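Long-range contacts in protein yciO (Escherichia coli, PDB 1K7J), which is of unknown precise function but belongs to the SUA5/YrdC family, whose members are thought to bind double-stranded RNA: residues K43-E51 and K105-Q113; N64-L75 and Q113-P124. All blocks are in the same frame, centred on the assembly; numbering follows the deposited sequence.

Interaction 1 (K43-E51 and K105-Q113); sequences KIEDKNAME and KEVPRRLLQ
R110 reaches across to the turn that leads into helix 47-57 and gives its NH2 to the carbonyl of I44, an arginine bonded to a turn carbonyl in a protein of the YrdC-like family. The polar part of the contact begins with a type I turn from K43 to D46. D46 is the N-cap, its OD1 receiving A49 N at 2.8 Å from above the carboxylate plane. I44 O, inside that turn, is met by R110 NH2 at 2.8 Å on a lone pair, in the carbonyl plane, although the N-H is bent to 139°. A water accepts from R110 NH1 and lies within bonding distance of K43 O and D46 O, so the guanidinium is tied to the turn both directly and through solvent.

Van der Waals contacts over the two faces come next. One face of the guanidinium carries K47 CA and the opposite face P108 CB of its own segment, each near the rim, so the flat group is held between the helix start and the proline.

The apolar part lies deeper. I44 CB comes within 4.2 Å of L111 CD1, and strand 140-144 supports both residues through L141. M50, a selenomethionine, has CG trans to its backbone N (chi1 168°) and then bends at chi3; its side chain and that of L111 run past each other in opposite directions. The selenium serves two neighbours: it touches L111 CD2 at 3.6 Å and lies at the edge of the R110 guanidinium, in its plane, 3.7 Å from NH1.

Interaction 2 (N64-L75 and Q113-P124); sequences NFTLMCRDLSEL and QEKRKTIGMRVP
L67 and I119 interlock where strands 66-68 and 118-122 run side by side as parallel neighbours in the middle of the mixed sheet, their short axes 4.6 Å apart. The side chains meet at about a right angle, and I119 CD1 presses against L67 CG at 3.4 Å, closer than usual carbon packing. I119 can do this because its CG1 branch stands opposite the backbone N (chi1 -176°), sending CD1 across to the neighbouring strand.

On the same face M121, a selenomethionine, curls through two bends. Its SE lies alongside L67, its CE fits against C69 SG at 3.5 Å, and its CB receives L75 CD1, also at 3.5 Å and tight. L75, from helix 72-78, presses on the strand here; V123 CG2 borders the same methyl.

The other face is shaped by T66, M68 and R122. G120 has no side chain, and just beyond it T66 CG2 rests on R122 CB at 3.7 Å. The selenomethionine M68 bends at chi2 and chi3 toward R122, so that SE runs alongside the extended arginine chain and CE sits 3.6 Å above one face of the guanidinium, offset toward its rim. P124 CD also touches M68 SE, roughly at a right angle to the direction of R122 CG.

Beneath these shapes runs the parallel ladder: G120 N to F65 O, L67 N to G120 O, R122 N to L67 O and C69 N to R122 O. A sulfate ion, probably from the crystallisation liquor, lies near the T66 side chain. With the R122 stem packed against M68, and its NH1 bonded to S144 and to a water shared with T66 OG1, the buried charged end is met by polar groups.

Both contacts use the run from the loop after strand 97-102 into strand 118-122, and share Q113. Interaction 2 is core: no touching residue is exposed, and main-chain ladder bonds join two neighbouring strands. Interaction 1 is only partly buried and involves no strand pairing; it packs the loop before strand 118-122 against the start of helix 47-57. Each has an arginine, but R110 works at the periphery on a turn carbonyl, whereas R122 is buried on the face of the sheet that carries T66 and M68. The two meet at F65, whose ring touches M50 CG through CZ and L111 O through CD2, thereby joining the helix start, the loop and the strands.

Interaction 1 (K43-E51 and K105-Q113)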
loop_
_atom_site.group_PDB
_atom_site.type_symbol
_atom_site.label_atom_id
_atom_site.label_comp_id
_atom_site.label_asym_id
_atom_site.label_seq_id
_atom_site.Cartn_x
_atom_site.Cartn_y
_atom_site.Cartn_z
ATOM N N LYS A 43 11.071 0.826 -0.811
ATOM C CA LYS A 43 11.445 1.147 0.560
ATOM C C LYS A 43 11.203 2.629 0.817
ATOM O O LYS A 43 11.286 3.447 -0.100
ATOM C CB LYS A 43 12.903 0.771 0.840
ATOM C CG LYS A 43 13.944 1.501 0.022
ATOM C CD LYS A 43 15.322 0.987 0.418
ATOM C CE LYS A 43 16.437 1.683 -0.326
ATOM N NZ LYS A 43 17.755 1.168 0.152
ATOM N N ILE A 44 10.883 2.968 2.060
ATOM C CA ILE A 44 10.597 4.355 2.409
ATOM C C ILE A 44 11.806 5.272 2.308
ATOM O O ILE A 44 11.654 6.485 2.175
ATOM C CB ILE A 44 10.014 4.471 3.838
ATOM C CG1 ILE A 44 11.026 3.967 4.866
ATOM C CG2 ILE A 44 8.727 3.667 3.940
ATOM C CD1 ILE A 44 10.576 4.165 6.306
ATOM N N GLU A 45 13.002 4.690 2.347
ATOM C CA GLU A 45 14.238 5.470 2.296
ATOM C C GLU A 45 14.740 5.891 0.912
ATOM O O GLU A 45 15.638 6.732 0.814
ATOM C CB GLU A 45 15.363 4.702 3.000
ATOM C CG GLU A 45 15.095 4.354 4.461
ATOM C CD GLU A 45 14.294 3.067 4.648
ATOM O OE1 GLU A 45 13.924 2.422 3.643
ATOM O OE2 GLU A 45 14.038 2.698 5.814
ATOM N N ASP A 46 14.173 5.328 -0.147
ATOM C CA ASP A 46 14.626 5.627 -1.506
ATOM C C ASP A 46 13.787 6.663 -2.254
ATOM O O ASP A 46 12.660 6.386 -2.662
ATOM C CB ASP A 46 14.674 4.330 -2.316
ATOM C CG ASP A 46 15.530 4.449 -3.561
ATOM O OD1 ASP A 46 15.213 5.287 -4.429
ATOM O OD2 ASP A 46 16.523 3.699 -3.666
ATOM N N LYS A 47 14.351 7.850 -2.457
ATOM C CA LYS A 47 13.638 8.912 -3.159
ATOM C C LYS A 47 13.423 8.613 -4.643
ATOM O O LYS A 47 12.377 8.949 -5.202
ATOM C CB LYS A 47 14.378 10.243 -3.008
ATOM C CG LYS A 47 13.728 11.379 -3.785
ATOM C CD LYS A 47 14.452 12.699 -3.580
ATOM C CE LYS A 47 13.873 13.776 -4.486
ATOM N NZ LYS A 47 12.409 13.962 -4.271
ATOM N N ASN A 48 14.407 7.990 -5.286
ATOM C CA ASN A 48 14.273 7.669 -6.705
ATOM C C ASN A 48 13.131 6.688 -6.953
ATOM O O ASN A 48 12.385 6.828 -7.922
ATOM C CB ASN A 48 15.580 7.093 -7.260
ATOM C CG ASN A 48 16.692 8.123 -7.312
ATOM O OD1 ASN A 48 16.482 9.255 -7.748
ATOM N ND2 ASN A 48 17.884 7.731 -6.877
ATOM N N ALA A 49 12.995 5.693 -6.081
ATOM C CA ALA A 49 11.923 4.714 -6.224
ATOM C C ALA A 49 10.580 5.404 -6.003
ATOM O O ALA A 49 9.603 5.112 -6.691
ATOM C CB ALA A 49 12.107 3.576 -5.221
HETATM N N MSE A 50 10.537 6.314 -5.034
HETATM C CA MSE A 50 9.314 7.061 -4.748
HETATM C C MSE A 50 8.858 7.773 -6.016
HETATM O O MSE A 50 7.699 7.673 -6.426
HETATM C CB MSE A 50 9.567 8.106 -3.656
HETATM C CG MSE A 50 8.434 9.123 -3.503
HETATM SE SE MSE A 50 8.969 10.762 -2.626
HETATM C CE MSE A 50 9.801 11.629 -4.140
ATOM N N GLU A 51 9.790 8.493 -6.635
ATOM C CA GLU A 51 9.501 9.242 -7.849
ATOM C C GLU A 51 8.960 8.339 -8.954
ATOM O O GLU A 51 8.007 8.695 -9.648
ATOM C CB GLU A 51 10.763 9.960 -8.324
ATOM C CG GLU A 51 10.529 10.927 -9.472
ATOM C CD GLU A 51 9.393 11.896 -9.196
ATOM O OE1 GLU A 51 9.308 12.413 -8.060
ATOM O OE2 GLU A 51 8.587 12.147 -10.120
ATOM N N LYS A 105 7.564 11.442 12.837
ATOM C CA LYS A 105 8.921 11.723 12.378
ATOM C C LYS A 105 9.604 10.485 11.798
ATOM O O LYS A 105 10.698 10.570 11.235
ATOM C CB LYS A 105 9.755 12.299 13.527
ATOM C CG LYS A 105 9.246 13.639 14.030
ATOM C CD LYS A 105 9.294 14.692 12.927
ATOM C CE LYS A 105 8.492 15.932 13.302
ATOM N NZ LYS A 105 8.963 16.557 14.564
ATOM N N GLU A 106 8.958 9.333 11.943
ATOM C CA GLU A 106 9.483 8.083 11.400
ATOM C C GLU A 106 9.385 8.162 9.882
ATOM O O GLU A 106 10.102 7.466 9.160
ATOM C CB GLU A 106 8.639 6.895 11.877
ATOM C CG GLU A 106 8.728 6.596 13.358
ATOM C CD GLU A 106 9.885 5.676 13.699
ATOM O OE1 GLU A 106 10.781 5.495 12.847
ATOM O OE2 GLU A 106 9.897 5.142 14.829
ATOM N N VAL A 107 8.491 9.025 9.410
ATOM C CA VAL A 107 8.251 9.188 7.982
ATOM C C VAL A 107 8.994 10.352 7.338
ATOM O O VAL A 107 8.901 11.487 7.803
ATOM C CB VAL A 107 6.751 9.402 7.706
ATOM C CG1 VAL A 107 6.490 9.335 6.217
ATOM C CG2 VAL A 107 5.927 8.368 8.460
ATOM N N PRO A 108 9.741 10.083 6.254
ATOM C CA PRO A 108 10.476 11.149 5.567
ATOM C C PRO A 108 9.496 12.245 5.151
ATOM O O PRO A 108 8.403 11.959 4.659
ATOM C CB PRO A 108 11.074 10.428 4.364
ATOM C CG PRO A 108 11.335 9.058 4.901
ATOM C CD PRO A 108 10.068 8.765 5.681
ATOM N N ARG A 109 9.890 13.497 5.355
ATOM C CA ARG A 109 9.045 14.637 5.020
ATOM C C ARG A 109 8.470 14.574 3.606
ATOM O O ARG A 109 7.300 14.890 3.393
ATOM C CB ARG A 109 9.842 15.934 5.190
ATOM C CG ARG A 109 9.051 17.206 4.931
ATOM C CD ARG A 109 9.950 18.436 5.046
ATOM N NE ARG A 109 9.249 19.677 4.720
ATOM C CZ ARG A 109 8.256 20.194 5.438
ATOM N NH1 ARG A 109 7.832 19.580 6.538
ATOM N NH2 ARG A 109 7.680 21.329 5.055
ATOM N N ARG A 110 9.293 14.162 2.644
ATOM C CA ARG A 110 8.869 14.082 1.244
ATOM C C ARG A 110 7.670 13.176 0.986
ATOM O O ARG A 110 7.001 13.306 -0.041
ATOM C CB ARG A 110 10.040 13.627 0.369
ATOM C CG ARG A 110 10.643 12.299 0.794
ATOM C CD ARG A 110 11.894 11.967 -0.004
ATOM N NE ARG A 110 12.647 10.885 0.625
ATOM C CZ ARG A 110 12.304 9.602 0.584
ATOM N NH1 ARG A 110 11.215 9.218 -0.069
ATOM N NH2 ARG A 110 13.042 8.705 1.225
ATOM N N LEU A 111 7.397 12.262 1.911
ATOM C CA LEU A 111 6.280 11.337 1.752
ATOM C C LEU A 111 4.978 11.855 2.354
ATOM O O LEU A 111 3.915 11.275 2.135
ATOM C CB LEU A 111 6.629 9.984 2.375
ATOM C CG LEU A 111 7.843 9.284 1.761
ATOM C CD1 LEU A 111 8.074 7.960 2.471
ATOM C CD2 LEU A 111 7.619 9.066 0.273
ATOM N N LEU A 112 5.060 12.951 3.100
ATOM C CA LEU A 112 3.879 13.529 3.727
ATOM C C LEU A 112 3.250 14.588 2.836
ATOM O O LEU A 112 3.953 15.315 2.130
ATOM C CB LEU A 112 4.249 14.137 5.082
ATOM C CG LEU A 112 4.846 13.167 6.106
ATOM C CD1 LEU A 112 5.174 13.913 7.390
ATOM C CD2 LEU A 112 3.866 12.032 6.382
ATOM N N GLN A 113 1.923 14.669 2.869
ATOM C CA GLN A 113 1.202 15.639 2.056
ATOM C C GLN A 113 1.726 17.030 2.399
ATOM O O GLN A 113 1.761 17.427 3.563
ATOM C CB GLN A 113 -0.302 15.535 2.325
ATOM C CG GLN A 113 -1.166 15.939 1.142
ATOM C CD GLN A 113 -1.213 17.439 0.937
ATOM O OE1 GLN A 113 -1.288 17.921 -0.194
ATOM N NE2 GLN A 113 -1.184 18.185 2.033
HETATM O O HOH W 1 10.761 6.304 -0.906
#

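Interaction 2 (N64-L75 and Q113-P124)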
loop_
_atom_site.group_PDB
_atom_site.type_symbol
_atom_site.label_atom_id
_atom_site.label_comp_id
_atom_site.label_asym_id
_atom_site.label_seq_id
_atom_site.Cartn_x
_atom_site.Cartn_y
_atom_site.Cartn_z
ATOM N N ASN A 64 -2.504 11.469 -1.119
ATOM C CA ASN A 64 -1.572 10.865 -0.182
ATOM C C ASN A 64 -0.867 9.613 -0.675
ATOM O O ASN A 64 -1.384 8.875 -1.517
ATOM C CB ASN A 64 -2.309 10.506 1.111
ATOM C CG ASN A 64 -2.674 11.717 1.934
ATOM O OD1 ASN A 64 -1.841 12.262 2.654
ATOM N ND2 ASN A 64 -3.923 12.151 1.829
ATOM N N PHE A 65 0.329 9.394 -0.142
ATOM C CA PHE A 65 1.082 8.185 -0.434
ATOM C C PHE A 65 0.472 7.197 0.552
ATOM O O PHE A 65 -0.409 7.559 1.334
ATOM C CB PHE A 65 2.564 8.360 -0.099
ATOM C CG PHE A 65 3.370 8.968 -1.201
ATOM C CD1 PHE A 65 3.653 8.243 -2.352
ATOM C CD2 PHE A 65 3.857 10.265 -1.087
ATOM C CE1 PHE A 65 4.412 8.802 -3.376
ATOM C CE2 PHE A 65 4.616 10.832 -2.103
ATOM C CZ PHE A 65 4.893 10.097 -3.249
ATOM N N THR A 66 0.936 5.956 0.521
ATOM C CA THR A 66 0.433 4.946 1.434
ATOM C C THR A 66 1.599 4.216 2.071
ATOM O O THR A 66 2.604 3.954 1.416
ATOM C CB THR A 66 -0.435 3.898 0.702
ATOM O OG1 THR A 66 -1.591 4.535 0.147
ATOM C CG2 THR A 66 -0.885 2.800 1.666
ATOM N N LEU A 67 1.482 3.931 3.360
ATOM C CA LEU A 67 2.503 3.150 4.035
ATOM C C LEU A 67 1.805 1.827 4.316
ATOM O O LEU A 67 0.798 1.787 5.027
ATOM C CB LEU A 67 2.955 3.802 5.344
ATOM C CG LEU A 67 3.845 5.046 5.226
ATOM C CD1 LEU A 67 4.294 5.470 6.614
ATOM C CD2 LEU A 67 5.060 4.747 4.350
HETATM N N MSE A 68 2.316 0.760 3.712
HETATM C CA MSE A 68 1.761 -0.579 3.887
HETATM C C MSE A 68 2.403 -1.110 5.170
HETATM O O MSE A 68 3.611 -1.359 5.210
HETATM C CB MSE A 68 2.129 -1.442 2.673
HETATM C CG MSE A 68 1.260 -2.672 2.444
HETATM SE SE MSE A 68 -0.581 -2.248 1.916
HETATM C CE MSE A 68 -0.294 -1.570 0.086
ATOM N N CYS A 69 1.587 -1.275 6.213
ATOM C CA CYS A 69 2.065 -1.710 7.525
ATOM C C CYS A 69 1.690 -3.129 7.931
ATOM O O CYS A 69 0.636 -3.641 7.561
ATOM C CB CYS A 69 1.558 -0.746 8.597
ATOM S SG CYS A 69 2.021 0.979 8.339
ATOM N N ARG A 70 2.554 -3.738 8.735
ATOM C CA ARG A 70 2.356 -5.102 9.206
ATOM C C ARG A 70 1.095 -5.266 10.049
ATOM O O ARG A 70 0.328 -6.212 9.860
ATOM C CB ARG A 70 3.571 -5.537 10.030
ATOM C CG ARG A 70 3.523 -6.979 10.512
ATOM C CD ARG A 70 3.767 -7.955 9.371
ATOM N NE ARG A 70 3.693 -9.342 9.823
ATOM C CZ ARG A 70 4.546 -9.898 10.677
ATOM N NH1 ARG A 70 5.550 -9.189 11.174
ATOM N NH2 ARG A 70 4.386 -11.164 11.049
ATOM N N ASP A 71 0.881 -4.338 10.974
ATOM C CA ASP A 71 -0.263 -4.405 11.872
ATOM C C ASP A 71 -0.546 -3.039 12.481
ATOM O O ASP A 71 0.120 -2.059 12.154
ATOM C CB ASP A 71 0.016 -5.419 12.985
ATOM C CG ASP A 71 1.406 -5.262 13.585
ATOM O OD1 ASP A 71 1.919 -4.122 13.628
ATOM O OD2 ASP A 71 1.983 -6.279 14.028
ATOM N N LEU A 72 -1.535 -2.980 13.370
ATOM C CA LEU A 72 -1.911 -1.725 14.010
ATOM C C LEU A 72 -0.760 -1.138 14.823
ATOM O O LEU A 72 -0.588 0.078 14.866
ATOM C CB LEU A 72 -3.141 -1.932 14.906
ATOM C CG LEU A 72 -3.708 -0.683 15.587
ATOM C CD1 LEU A 72 -4.088 0.356 14.540
ATOM C CD2 LEU A 72 -4.924 -1.066 16.419
ATOM N N SER A 73 0.031 -1.995 15.463
ATOM C CA SER A 73 1.163 -1.521 16.254
ATOM C C SER A 73 2.135 -0.738 15.374
ATOM O O SER A 73 2.557 0.363 15.728
ATOM C CB SER A 73 1.897 -2.700 16.897
ATOM O OG SER A 73 3.053 -2.255 17.589
ATOM N N GLU A 74 2.493 -1.308 14.226
ATOM C CA GLU A 74 3.414 -0.629 13.324
ATOM C C GLU A 74 2.770 0.640 12.784
ATOM O O GLU A 74 3.423 1.672 12.656
ATOM C CB GLU A 74 3.814 -1.540 12.163
ATOM C CG GLU A 74 4.814 -0.881 11.221
ATOM C CD GLU A 74 5.564 -1.882 10.369
ATOM O OE1 GLU A 74 4.991 -2.391 9.383
ATOM O OE2 GLU A 74 6.736 -2.169 10.697
ATOM N N LEU A 75 1.480 0.565 12.477
ATOM C CA LEU A 75 0.760 1.727 11.971
ATOM C C LEU A 75 0.845 2.857 12.998
ATOM O O LEU A 75 1.063 4.018 12.646
ATOM C CB LEU A 75 -0.706 1.357 11.701
ATOM C CG LEU A 75 -1.642 2.452 11.175
ATOM C CD1 LEU A 75 -2.799 1.804 10.418
ATOM C CD2 LEU A 75 -2.160 3.311 12.327
ATOM N N GLN A 113 1.923 14.669 2.869
ATOM C CA GLN A 113 1.202 15.639 2.056
ATOM C C GLN A 113 1.726 17.030 2.399
ATOM O O GLN A 113 1.761 17.427 3.563
ATOM C CB GLN A 113 -0.302 15.535 2.325
ATOM C CG GLN A 113 -1.166 15.939 1.142
ATOM C CD GLN A 113 -1.213 17.439 0.937
ATOM O OE1 GLN A 113 -1.288 17.921 -0.194
ATOM N NE2 GLN A 113 -1.184 18.185 2.033
ATOM N N GLU A 114 2.147 17.750 1.367
ATOM C CA GLU A 114 2.715 19.088 1.503
ATOM C C GLU A 114 2.052 20.009 2.521
ATOM O O GLU A 114 2.729 20.596 3.366
ATOM C CB GLU A 114 2.725 19.772 0.132
ATOM C CG GLU A 114 1.355 19.827 -0.530
ATOM C CD GLU A 114 1.418 20.261 -1.983
ATOM O OE1 GLU A 114 2.075 19.563 -2.785
ATOM O OE2 GLU A 114 0.805 21.298 -2.323
ATOM N N LYS A 115 0.731 20.125 2.452
ATOM C CA LYS A 115 0.005 21.018 3.345
ATOM C C LYS A 115 -0.510 20.404 4.645
ATOM O O LYS A 115 -0.343 20.984 5.719
ATOM C CB LYS A 115 -1.163 21.650 2.583
ATOM C CG LYS A 115 -1.869 22.766 3.331
ATOM C CD LYS A 115 -2.984 23.371 2.489
ATOM C CE LYS A 115 -3.647 24.531 3.213
ATOM N NZ LYS A 115 -4.166 24.116 4.548
ATOM N N ARG A 116 -1.125 19.231 4.549
ATOM C CA ARG A 116 -1.699 18.577 5.717
ATOM C C ARG A 116 -0.757 17.653 6.501
ATOM O O ARG A 116 -1.069 17.259 7.628
ATOM C CB ARG A 116 -2.951 17.809 5.285
ATOM C CG ARG A 116 -3.955 18.663 4.503
ATOM C CD ARG A 116 -5.330 18.040 4.568
ATOM N NE ARG A 116 -5.716 17.861 5.963
ATOM C CZ ARG A 116 -6.341 16.792 6.443
ATOM N NH1 ARG A 116 -6.668 15.786 5.635
ATOM N NH2 ARG A 116 -6.611 16.721 7.739
ATOM N N LYS A 117 0.388 17.322 5.910
ATOM C CA LYS A 117 1.388 16.453 6.540
ATOM C C LYS A 117 0.823 15.066 6.836
ATOM O O LYS A 117 1.230 14.394 7.791
ATOM C CB LYS A 117 1.906 17.086 7.836
ATOM C CG LYS A 117 2.353 18.537 7.693
ATOM C CD LYS A 117 3.422 18.694 6.629
ATOM C CE LYS A 117 3.797 20.158 6.443
ATOM N NZ LYS A 117 4.759 20.343 5.322
ATOM N N THR A 118 -0.107 14.636 5.996
ATOM C CA THR A 118 -0.749 13.343 6.159
ATOM C C THR A 118 -0.196 12.285 5.216
ATOM O O THR A 118 0.578 12.576 4.303
ATOM C CB THR A 118 -2.253 13.449 5.893
ATOM O OG1 THR A 118 -2.460 14.049 4.608
ATOM C CG2 THR A 118 -2.926 14.286 6.969
ATOM N N ILE A 119 -0.609 11.047 5.458
ATOM C CA ILE A 119 -0.211 9.915 4.638
ATOM C C ILE A 119 -1.198 8.789 4.933
ATOM O O ILE A 119 -1.736 8.702 6.040
ATOM C CB ILE A 119 1.249 9.479 4.945
ATOM C CG1 ILE A 119 1.670 8.357 3.992
ATOM C CG2 ILE A 119 1.385 9.062 6.403
ATOM C CD1 ILE A 119 3.178 8.151 3.924
ATOM N N GLY A 120 -1.461 7.953 3.935
ATOM C CA GLY A 120 -2.396 6.859 4.116
ATOM C C GLY A 120 -1.736 5.670 4.784
ATOM O O GLY A 120 -0.627 5.282 4.413
HETATM N N MSE A 121 -2.412 5.103 5.777
HETATM C CA MSE A 121 -1.900 3.951 6.509
HETATM C C MSE A 121 -2.756 2.758 6.109
HETATM O O MSE A 121 -3.988 2.832 6.135
HETATM C CB MSE A 121 -1.984 4.210 8.013
HETATM C CG MSE A 121 -1.316 5.525 8.449
HETATM SE SE MSE A 121 0.541 5.690 7.888
HETATM C CE MSE A 121 1.296 4.363 9.061
ATOM N N ARG A 122 -2.109 1.657 5.751
ATOM C CA ARG A 122 -2.846 0.492 5.280
ATOM C C ARG A 122 -2.241 -0.833 5.727
ATOM O O ARG A 122 -1.061 -1.096 5.496
ATOM C CB ARG A 122 -2.902 0.570 3.753
ATOM C CG ARG A 122 -3.619 -0.536 3.009
ATOM C CD ARG A 122 -3.611 -0.157 1.531
ATOM N NE ARG A 122 -3.960 -1.249 0.626
ATOM C CZ ARG A 122 -4.002 -1.117 -0.695
ATOM N NH1 ARG A 122 -3.717 0.055 -1.248
ATOM N NH2 ARG A 122 -4.327 -2.150 -1.462
ATOM N N VAL A 123 -3.055 -1.656 6.382
ATOM C CA VAL A 123 -2.623 -2.971 6.845
ATOM C C VAL A 123 -3.289 -4.003 5.938
ATOM O O VAL A 123 -4.504 -4.176 5.977
ATOM C CB VAL A 123 -3.071 -3.237 8.299
ATOM C CG1 VAL A 123 -2.636 -4.629 8.733
ATOM C CG2 VAL A 123 -2.481 -2.180 9.231
ATOM N N PRO A 124 -2.500 -4.694 5.099
ATOM C CA PRO A 124 -3.052 -5.705 4.189
ATOM C C PRO A 124 -3.372 -7.001 4.927
ATOM O O PRO A 124 -2.744 -7.318 5.933
ATOM C CB PRO A 124 -1.943 -5.874 3.161
ATOM C CG PRO A 124 -0.710 -5.733 3.999
ATOM C CD PRO A 124 -1.040 -4.566 4.922
HETATM O O HOH W 2 1.250 11.452 1.680
HETATM O O HOH W 3 -3.897 2.930 -0.219
#